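Local coordinates for arylesterase (PDB 5L2P), which hydrolyses a broad range of substrates, including aromatic esters, p-nitrophenyl fatty acid esters and aryl dialkyl phosphates such as paraoxon, at residues A[193-198]-A[251-256]; A[180-185]-A[281-286]. One frame throughout, in Å; residues are numbered along the deposited sequence.

How the interactions relate
Both contacts lie in the alpha/beta hydrolase fold, their centres about 13 Å apart. Along the chain, interaction 1 is nested inside interaction 2. Residues 180-185 leave strand 178-182, and helix 193-197 follows. Next come 251-256, at the start of helix 254-266 after strand 242-248. Residues 281-286 come last, before helix 287-305. Strands 178-182 and 242-248 are neighbours in the central sheet. The two contacts meet where Asp251 OD2 lies 2.9 Å from His281 ND1, a probable hydrogen bond. Interaction 1 holds the inferred acid and interaction 2 the inferred histidine of a Ser-His-Asp triad. Val183 CG1 also packs against Asp251 OD2, so the two contacts are continuous at the active site.

Interaction 1: residues A[193-198]-A[251-256]; sequences KSMNRY and DPLRDQ
Ser194 and Asp255 exchange hydrogen bonds where helix 193-197 of the alpha/beta hydrolase fold meets the turn at the start of helix 254-266, which carries Asp251. Ser194 N donates to Asp255 OD2 at 3.0 Å, nearly straight at 164°, from above the carboxylate plane. In return, Asp255 N donates to Ser194 OG at 3.1 Å. Ser194 OG sits between its own N and carbonyl carbon (chi1 69°), which brings it to 251-256. There it donates to Pro252 O at 2.9 Å, and it also bonds Ser192 OG.

Arg254 holds the same carboxylate side-on. Its NE and NH2 both reach Asp255 OD1, with NE at 3.0 Å, and OD1 lies in the guanidinium plane. Ser194 CB lies over one guanidinium face. With an alanine at Asp255, Ser194 N would probably lose its acceptor, and Arg254 would lose its counter-charge and be less firmly held in its rotation.

Asp251, the inferred catalytic acid, also caps the turn into helix 254-266. Its OD1 accepts from Leu253 N at 2.9 Å. The apolar side is carried by Pro252, whose CB lies 4.0 Å from Met195 SD.

Interaction 2: residues A[180-185]-A[281-286]; sequences VPVVPF and HAFLGS
Val183 packs against His281, the inferred catalytic histidine, just beyond the end of strand 178-182 in the alpha/beta hydrolase fold. No hydrogen bond joins 180-185 to 281-286. The contact is van der Waals packing.

The tight part is at the imidazole. Val183 CG2 approaches His281 CE1 to 3.6 Å, obliquely to the ring. Val183 CB lies 3.8 Å from His281 ND1, and CB and CG2 both lie to one side of the ring plane. Two torsions set this up. His281 carries CG opposite its backbone N (chi1 177°), which brings the ring to the valine. Val183 carries CG1 opposite its carbonyl carbon (chi1 -62°), which places CG2 at the histidine. The polar corners of the ring are taken elsewhere, by Asp251 and Ser156. The valine thus packs on a ring whose two nitrogens are already bonded, which is consistent with a Ser-His-Asp charge relay.

Phe283 makes a second buried point. Its CE2 meets Val182 CG1 at 3.9 Å, and the two side chains cross at about a right angle. Packing is looser between Phe283 CZ and Val183 CG1, 4.4 Å apart. It is also looser at Ala282, which is partly exposed and whose CB comes only to 4.4 Å from Val183 CG2. Ala282 CB also lies over one face of the His281 ring, toward the rim.

From Phe283 a type II turn runs to Ser286, closed by Ser286 N to Phe283 O, and Ser286 takes the N-cap position of helix 287-305. Phe283 packs on Val293 of that helix and on Val246 and Ala248 at strand 242-248. Val182 touches Ile297 of the same helix, while Val182 and Val183 both rest on Ile155 of strand 150-155.

Interaction 1: residues A[193-198]-A[251-256]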
# COMPACT_ATOMS: atom_id res chain seq x y z
N LYS A 193 -6.10 -5.12 2.07
CA LYS A 193 -6.16 -3.80 2.64
C LYS A 193 -7.42 -3.04 2.16
O LYS A 193 -8.09 -2.36 2.97
CB LYS A 193 -4.94 -2.98 2.26
CG LYS A 193 -3.71 -3.42 3.00
CD LYS A 193 -3.68 -2.94 4.43
CE LYS A 193 -2.65 -3.64 5.25
NZ LYS A 193 -2.70 -3.05 6.62
N SER A 194 -7.69 -3.12 0.86
CA SER A 194 -8.83 -2.42 0.29
C SER A 194 -10.13 -2.87 0.99
O SER A 194 -10.93 -2.03 1.33
CB SER A 194 -8.91 -2.64 -1.24
OG SER A 194 -9.23 -3.95 -1.57
N MET A 195 -10.29 -4.17 1.22
CA MET A 195 -11.47 -4.72 1.83
C MET A 195 -11.68 -4.19 3.25
O MET A 195 -12.77 -3.68 3.59
CB MET A 195 -11.43 -6.25 1.83
CG MET A 195 -12.65 -6.90 2.51
SD MET A 195 -14.26 -6.52 1.75
CE MET A 195 -14.08 -7.34 0.17
N ASN A 196 -10.62 -4.24 4.04
CA ASN A 196 -10.72 -3.87 5.44
C ASN A 196 -10.86 -2.37 5.66
O ASN A 196 -11.48 -1.94 6.60
CB ASN A 196 -9.52 -4.43 6.21
CG ASN A 196 -9.64 -5.92 6.43
OD1 ASN A 196 -10.39 -6.34 7.29
ND2 ASN A 196 -8.95 -6.73 5.64
N ARG A 197 -10.28 -1.58 4.76
CA ARG A 197 -10.27 -0.14 4.90
C ARG A 197 -11.48 0.53 4.31
O ARG A 197 -11.95 1.54 4.83
CB ARG A 197 -9.02 0.45 4.23
CG ARG A 197 -7.70 0.17 4.90
CD ARG A 197 -6.51 0.77 4.15
NE ARG A 197 -5.35 0.73 5.03
CZ ARG A 197 -4.09 0.90 4.67
NH1 ARG A 197 -3.77 1.10 3.42
NH2 ARG A 197 -3.16 0.86 5.60
N TYR A 198 -11.99 -0.00 3.21
CA TYR A 198 -13.10 0.69 2.51
C TYR A 198 -14.37 -0.14 2.47
O TYR A 198 -15.19 0.04 1.57
CB TYR A 198 -12.68 1.02 1.09
CG TYR A 198 -11.29 1.58 0.98
CD1 TYR A 198 -10.90 2.69 1.72
CD2 TYR A 198 -10.37 1.00 0.14
CE1 TYR A 198 -9.61 3.19 1.64
CE2 TYR A 198 -9.09 1.49 0.05
CZ TYR A 198 -8.71 2.58 0.80
OH TYR A 198 -7.44 3.13 0.70
N ASP A 251 -12.41 1.27 -3.31
CA ASP A 251 -13.37 0.23 -3.50
C ASP A 251 -12.88 -0.95 -2.69
O ASP A 251 -11.71 -1.32 -2.77
CB ASP A 251 -13.39 -0.12 -4.97
CG ASP A 251 -14.44 -1.19 -5.34
OD1 ASP A 251 -14.94 -1.92 -4.45
OD2 ASP A 251 -14.74 -1.27 -6.56
N PRO A 252 -13.76 -1.55 -1.88
CA PRO A 252 -13.28 -2.71 -1.11
C PRO A 252 -12.86 -3.90 -2.00
O PRO A 252 -12.08 -4.71 -1.58
CB PRO A 252 -14.48 -3.06 -0.20
CG PRO A 252 -15.65 -2.43 -0.86
CD PRO A 252 -15.12 -1.18 -1.51
N LEU A 253 -13.38 -3.98 -3.20
CA LEU A 253 -13.12 -5.09 -4.10
C LEU A 253 -11.89 -4.82 -4.96
O LEU A 253 -11.59 -5.63 -5.85
CB LEU A 253 -14.34 -5.33 -5.05
CG LEU A 253 -15.71 -5.54 -4.43
CD1 LEU A 253 -16.75 -5.71 -5.53
CD2 LEU A 253 -15.72 -6.74 -3.50
N ARG A 254 -11.22 -3.68 -4.73
CA ARG A 254 -10.06 -3.30 -5.54
C ARG A 254 -9.00 -4.37 -5.62
O ARG A 254 -8.56 -4.74 -6.70
CB ARG A 254 -9.44 -2.02 -4.99
CG ARG A 254 -8.24 -1.45 -5.76
CD ARG A 254 -7.52 -0.38 -4.93
NE ARG A 254 -6.77 -0.97 -3.83
CZ ARG A 254 -6.30 -0.33 -2.78
NH1 ARG A 254 -6.51 0.96 -2.65
NH2 ARG A 254 -5.61 -1.00 -1.86
N ASP A 255 -8.57 -4.89 -4.47
CA ASP A 255 -7.40 -5.80 -4.44
C ASP A 255 -7.68 -7.16 -5.08
O ASP A 255 -6.81 -7.69 -5.79
CB ASP A 255 -6.84 -5.93 -3.02
CG ASP A 255 -6.15 -4.61 -2.55
OD1 ASP A 255 -5.77 -3.80 -3.42
OD2 ASP A 255 -6.02 -4.38 -1.33
N GLN A 256 -8.87 -7.71 -4.89
CA GLN A 256 -9.25 -8.98 -5.55
C GLN A 256 -9.32 -8.85 -7.06
O GLN A 256 -8.90 -9.77 -7.77
CB GLN A 256 -10.57 -9.56 -5.02
CG GLN A 256 -11.82 -8.77 -5.31
CD GLN A 256 -13.00 -9.26 -4.49
OE1 GLN A 256 -13.84 -10.06 -4.95
NE2 GLN A 256 -13.08 -8.80 -3.25

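Interaction 2: residues A[180-185]-A[281-286]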
# COMPACT_ATOMS: atom_id res chain seq x y z
N VAL A 180 -14.35 -7.93 -20.23
CA VAL A 180 -14.14 -6.67 -19.57
C VAL A 180 -14.87 -6.62 -18.23
O VAL A 180 -15.93 -6.02 -18.13
CB VAL A 180 -14.57 -5.50 -20.46
CG1 VAL A 180 -14.16 -4.17 -19.85
CG2 VAL A 180 -13.91 -5.64 -21.82
N PRO A 181 -14.29 -7.25 -17.19
CA PRO A 181 -14.83 -7.10 -15.85
C PRO A 181 -14.41 -5.78 -15.23
O PRO A 181 -13.21 -5.52 -15.04
CB PRO A 181 -14.23 -8.28 -15.08
CG PRO A 181 -13.00 -8.64 -15.83
CD PRO A 181 -13.11 -8.14 -17.22
N VAL A 182 -15.40 -4.95 -14.92
CA VAL A 182 -15.16 -3.68 -14.28
C VAL A 182 -15.55 -3.82 -12.81
O VAL A 182 -16.63 -4.32 -12.46
CB VAL A 182 -16.01 -2.60 -14.94
CG1 VAL A 182 -15.86 -1.26 -14.22
CG2 VAL A 182 -15.63 -2.49 -16.40
N VAL A 183 -14.67 -3.37 -11.94
CA VAL A 183 -14.82 -3.53 -10.50
C VAL A 183 -15.48 -4.86 -10.07
O VAL A 183 -16.33 -4.88 -9.20
CB VAL A 183 -15.51 -2.30 -9.87
CG1 VAL A 183 -14.63 -1.05 -10.10
CG2 VAL A 183 -16.93 -2.11 -10.43
N PRO A 184 -14.98 -5.98 -10.59
CA PRO A 184 -15.59 -7.25 -10.31
C PRO A 184 -15.45 -7.81 -8.88
O PRO A 184 -14.46 -7.54 -8.17
CB PRO A 184 -14.78 -8.21 -11.23
CG PRO A 184 -13.41 -7.62 -11.24
CD PRO A 184 -13.63 -6.13 -11.21
N PHE A 185 -16.43 -8.62 -8.51
CA PHE A 185 -16.30 -9.58 -7.40
C PHE A 185 -15.78 -10.90 -7.95
O PHE A 185 -16.42 -11.51 -8.82
CB PHE A 185 -17.65 -9.78 -6.71
CG PHE A 185 -17.63 -10.79 -5.61
CD1 PHE A 185 -17.70 -12.16 -5.88
CD2 PHE A 185 -17.53 -10.40 -4.28
CE1 PHE A 185 -17.69 -13.11 -4.85
CE2 PHE A 185 -17.50 -11.35 -3.26
CZ PHE A 185 -17.58 -12.70 -3.56
N HIS A 281 -16.41 2.46 -5.55
CA HIS A 281 -16.92 1.36 -6.35
C HIS A 281 -17.88 1.83 -7.45
O HIS A 281 -18.81 2.60 -7.20
CB HIS A 281 -17.62 0.37 -5.44
CG HIS A 281 -18.26 -0.77 -6.15
ND1 HIS A 281 -17.54 -1.81 -6.69
CD2 HIS A 281 -19.56 -1.03 -6.41
CE1 HIS A 281 -18.38 -2.68 -7.24
NE2 HIS A 281 -19.61 -2.22 -7.10
N ALA A 282 -17.61 1.37 -8.66
CA ALA A 282 -18.46 1.66 -9.84
C ALA A 282 -18.48 3.15 -10.26
O ALA A 282 -19.26 3.53 -11.08
CB ALA A 282 -19.84 1.11 -9.63
N PHE A 283 -17.59 3.95 -9.71
CA PHE A 283 -17.45 5.36 -10.05
C PHE A 283 -18.70 6.17 -9.71
O PHE A 283 -19.00 7.17 -10.33
CB PHE A 283 -17.01 5.53 -11.52
CG PHE A 283 -16.02 4.48 -11.96
CD1 PHE A 283 -14.76 4.38 -11.39
CD2 PHE A 283 -16.36 3.53 -12.92
CE1 PHE A 283 -13.86 3.40 -11.77
CE2 PHE A 283 -15.47 2.54 -13.30
CZ PHE A 283 -14.21 2.48 -12.72
N LEU A 284 -19.39 5.74 -8.66
CA LEU A 284 -20.58 6.41 -8.19
C LEU A 284 -20.29 7.79 -7.64
O LEU A 284 -19.29 7.99 -6.95
CB LEU A 284 -21.27 5.54 -7.14
CG LEU A 284 -22.05 4.44 -7.88
CD1 LEU A 284 -22.08 3.14 -7.08
CD2 LEU A 284 -23.47 4.89 -8.27
N GLY A 285 -21.19 8.73 -7.93
CA GLY A 285 -21.00 10.12 -7.56
C GLY A 285 -20.13 10.90 -8.55
O GLY A 285 -19.84 12.08 -8.30
N SER A 286 -19.70 10.25 -9.63
CA SER A 286 -18.93 10.89 -10.67
C SER A 286 -19.32 10.41 -12.06
O SER A 286 -18.68 9.53 -12.62
CB SER A 286 -17.43 10.65 -10.46
OG SER A 286 -16.67 11.36 -11.45